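Type C neurotoxin (Clostridium botulinum, PDB 3PME) probably binds gangliosides and membrane lipids on neurons, as the receptor-binding domain of a C/D mosaic botulinum neurotoxin. Local coordinates at residues N41-S46 with L193-F198. Residues are numbered along the deposited sequence; the frame is centred on the assembly and turned at random.
Sequences NDFKLS and LWIRDF
Phe43 and Ile195 form the tight part of this strand pairing. The phenyl ring extends alongside the isoleucine, whose CB sits over one ring face, 4.1 Å from the centroid of Phe43 and 27° off its normal, a CH-pi geometry; CG2 of Ile195 comes within 3.7 Å of CZ of Phe43. With CG of Phe43 set between its own backbone N and carbonyl carbon (chi1 54°), the ring is brought back over the neighbouring strand. Leu45 and Leu193 extend this apolar face through their CD1 atoms, and both also touch Ile90 of the strand 87-90. Four backbone hydrogen bonds join the two hydrogen-bonded pairs, Phe43 with Ile195 and Leu45 with Leu193, as expected of antiparallel strands whose axes lie 4.6 Å apart at closest approach. The pairing belongs to the concanavalin-like, lectin-type N-terminal half of the receptor-binding domain, where strand 193-201 lies between strands 42-45 and 68-77. On the other sheet face, the fully extended Lys44 chain runs along Trp194, its CG 4.0 Å from the centroid of the indole five-membered ring; this lysine is partly exposed. The looser, hydrated end lies at Asn41 and Asp197, both partly exposed. There ND2 of Asn41 donates to OD1 of Asp197 at 2.9 Å, nearly straight (168°) and within its own amide plane, although the amide and carboxylate planes are almost perpendicular; OD1 of the same amide accepts from Asn12 N. The backbone bond from Asp197 N to Asn41 O is longer, 3.3 Å, and two waters bridge the segments: one joins Asn41 O to Phe198 N, the other Asn41 N to Asp197 OD2.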
loop_
_atom_site.group_PDB
_atom_site.type_symbol
_atom_site.label_atom_id
_atom_site.label_comp_id
_atom_site.label_asym_id
_atom_site.label_seq_id
_atom_site.Cartn_x
_atom_site.Cartn_y
_atom_site.Cartn_z
ATOM N N ASN A 41 -3.315 5.423 13.012
ATOM C CA ASN A 41 -4.600 4.900 13.455
ATOM C C ASN A 41 -4.779 3.425 13.107
ATOM O O ASN A 41 -5.908 2.964 12.895
ATOM C CB ASN A 41 -5.734 5.735 12.866
ATOM C CG ASN A 41 -5.647 7.197 13.286
ATOM O OD1 ASN A 41 -5.332 7.499 14.444
ATOM N ND2 ASN A 41 -5.920 8.106 12.355
ATOM N N ASP A 42 -3.674 2.680 13.048
ATOM C CA ASP A 42 -3.766 1.261 12.700
ATOM C C ASP A 42 -3.805 0.329 13.903
ATOM O O ASP A 42 -3.508 0.726 15.031
ATOM C CB ASP A 42 -2.725 0.824 11.642
ATOM C CG ASP A 42 -1.352 0.546 12.211
ATOM O OD1 ASP A 42 -1.196 0.282 13.424
ATOM O OD2 ASP A 42 -0.404 0.566 11.400
ATOM N N PHE A 43 -4.248 -0.896 13.656
ATOM C CA PHE A 43 -4.166 -1.955 14.634
ATOM C C PHE A 43 -3.993 -3.285 13.919
ATOM O O PHE A 43 -4.397 -3.441 12.762
ATOM C CB PHE A 43 -5.344 -1.950 15.625
ATOM C CG PHE A 43 -6.708 -1.963 14.985
ATOM C CD1 PHE A 43 -7.363 -0.774 14.687
ATOM C CD2 PHE A 43 -7.352 -3.160 14.726
ATOM C CE1 PHE A 43 -8.632 -0.780 14.124
ATOM C CE2 PHE A 43 -8.630 -3.176 14.164
ATOM C CZ PHE A 43 -9.264 -1.984 13.867
ATOM N N LYS A 44 -3.351 -4.224 14.596
ATOM C CA LYS A 44 -2.988 -5.492 14.003
ATOM C C LYS A 44 -3.735 -6.615 14.698
ATOM O O LYS A 44 -3.779 -6.678 15.931
ATOM C CB LYS A 44 -1.477 -5.695 14.156
ATOM C CG LYS A 44 -0.911 -6.912 13.459
ATOM C CD LYS A 44 0.590 -7.035 13.734
ATOM C CE LYS A 44 1.197 -8.212 12.996
ATOM N NZ LYS A 44 2.651 -8.341 13.300
ATOM N N LEU A 45 -4.331 -7.496 13.904
ATOM C CA LEU A 45 -4.929 -8.713 14.428
ATOM C C LEU A 45 -4.055 -9.880 13.986
ATOM O O LEU A 45 -3.984 -10.195 12.795
ATOM C CB LEU A 45 -6.360 -8.870 13.918
ATOM C CG LEU A 45 -7.259 -7.653 14.136
ATOM C CD1 LEU A 45 -8.640 -7.884 13.533
ATOM C CD2 LEU A 45 -7.371 -7.324 15.620
ATOM N N SER A 46 -3.370 -10.505 14.939
ATOM C CA SER A 46 -2.385 -11.535 14.603
ATOM C C SER A 46 -2.517 -12.799 15.438
ATOM O O SER A 46 -1.799 -13.773 15.210
ATOM C CB SER A 46 -0.963 -10.978 14.718
ATOM O OG SER A 46 -0.682 -10.517 16.031
ATOM N N LEU A 193 -3.508 -9.558 9.917
ATOM C CA LEU A 193 -3.989 -8.450 9.107
ATOM C C LEU A 193 -3.925 -7.164 9.900
ATOM O O LEU A 193 -3.836 -7.177 11.134
ATOM C CB LEU A 193 -5.428 -8.698 8.632
ATOM C CG LEU A 193 -6.529 -8.717 9.691
ATOM C CD1 LEU A 193 -7.080 -7.332 9.947
ATOM C CD2 LEU A 193 -7.652 -9.636 9.254
ATOM N N TRP A 194 -3.995 -6.054 9.177
ATOM C CA TRP A 194 -3.971 -4.724 9.765
ATOM C C TRP A 194 -5.182 -3.983 9.250
ATOM O O TRP A 194 -5.574 -4.161 8.096
ATOM C CB TRP A 194 -2.726 -3.944 9.318
ATOM C CG TRP A 194 -1.397 -4.492 9.746
ATOM C CD1 TRP A 194 -0.598 -3.992 10.729
ATOM C CD2 TRP A 194 -0.681 -5.603 9.169
ATOM N NE1 TRP A 194 0.565 -4.729 10.816
ATOM C CE2 TRP A 194 0.541 -5.719 9.871
ATOM C CE3 TRP A 194 -0.948 -6.499 8.129
ATOM C CZ2 TRP A 194 1.484 -6.709 9.580
ATOM C CZ3 TRP A 194 -0.008 -7.485 7.838
ATOM C CH2 TRP A 194 1.199 -7.578 8.567
ATOM N N ILE A 195 -5.751 -3.138 10.103
ATOM C CA ILE A 195 -6.815 -2.220 9.704
ATOM C C ILE A 195 -6.387 -0.826 10.138
ATOM O O ILE A 195 -5.691 -0.673 11.145
ATOM C CB ILE A 195 -8.139 -2.602 10.381
ATOM C CG1 ILE A 195 -8.679 -3.893 9.759
ATOM C CG2 ILE A 195 -9.187 -1.472 10.246
ATOM C CD1 ILE A 195 -9.819 -4.520 10.547
ATOM N N ARG A 196 -6.773 0.197 9.393
ATOM C CA ARG A 196 -6.557 1.561 9.879
ATOM C C ARG A 196 -7.710 2.489 9.539
ATOM O O ARG A 196 -8.454 2.257 8.591
ATOM C CB ARG A 196 -5.236 2.145 9.369
ATOM C CG ARG A 196 -5.289 2.686 7.931
ATOM C CD ARG A 196 -3.925 3.255 7.606
ATOM N NE ARG A 196 -3.902 4.172 6.474
ATOM C CZ ARG A 196 -3.546 3.825 5.248
ATOM N NH1 ARG A 196 -3.211 2.567 4.973
ATOM N NH2 ARG A 196 -3.499 4.738 4.294
ATOM N N ASP A 197 -7.832 3.550 10.322
ATOM C CA ASP A 197 -8.792 4.619 10.083
ATOM C C ASP A 197 -10.229 4.100 9.986
ATOM O O ASP A 197 -10.974 4.449 9.071
ATOM C CB ASP A 197 -8.396 5.444 8.852
ATOM C CG ASP A 197 -7.062 6.152 9.031
ATOM O OD1 ASP A 197 -7.003 7.109 9.829
ATOM O OD2 ASP A 197 -6.083 5.751 8.381
ATOM N N PHE A 198 -10.617 3.277 10.948
ATOM C CA PHE A 198 -11.976 2.743 10.952
ATOM C C PHE A 198 -13.006 3.811 11.350
ATOM O O PHE A 198 -12.909 4.399 12.440
ATOM C CB PHE A 198 -12.106 1.533 11.872
ATOM C CG PHE A 198 -13.427 0.835 11.733
ATOM C CD1 PHE A 198 -14.504 1.195 12.536
ATOM C CD2 PHE A 198 -13.594 -0.154 10.783
ATOM C CE1 PHE A 198 -15.733 0.573 12.395
ATOM C CE2 PHE A 198 -14.825 -0.789 10.629
ATOM C CZ PHE A 198 -15.897 -0.422 11.436
HETATM O O HOH W 1 -8.778 2.878 13.215
HETATM O O HOH W 2 -3.816 6.173 10.274
#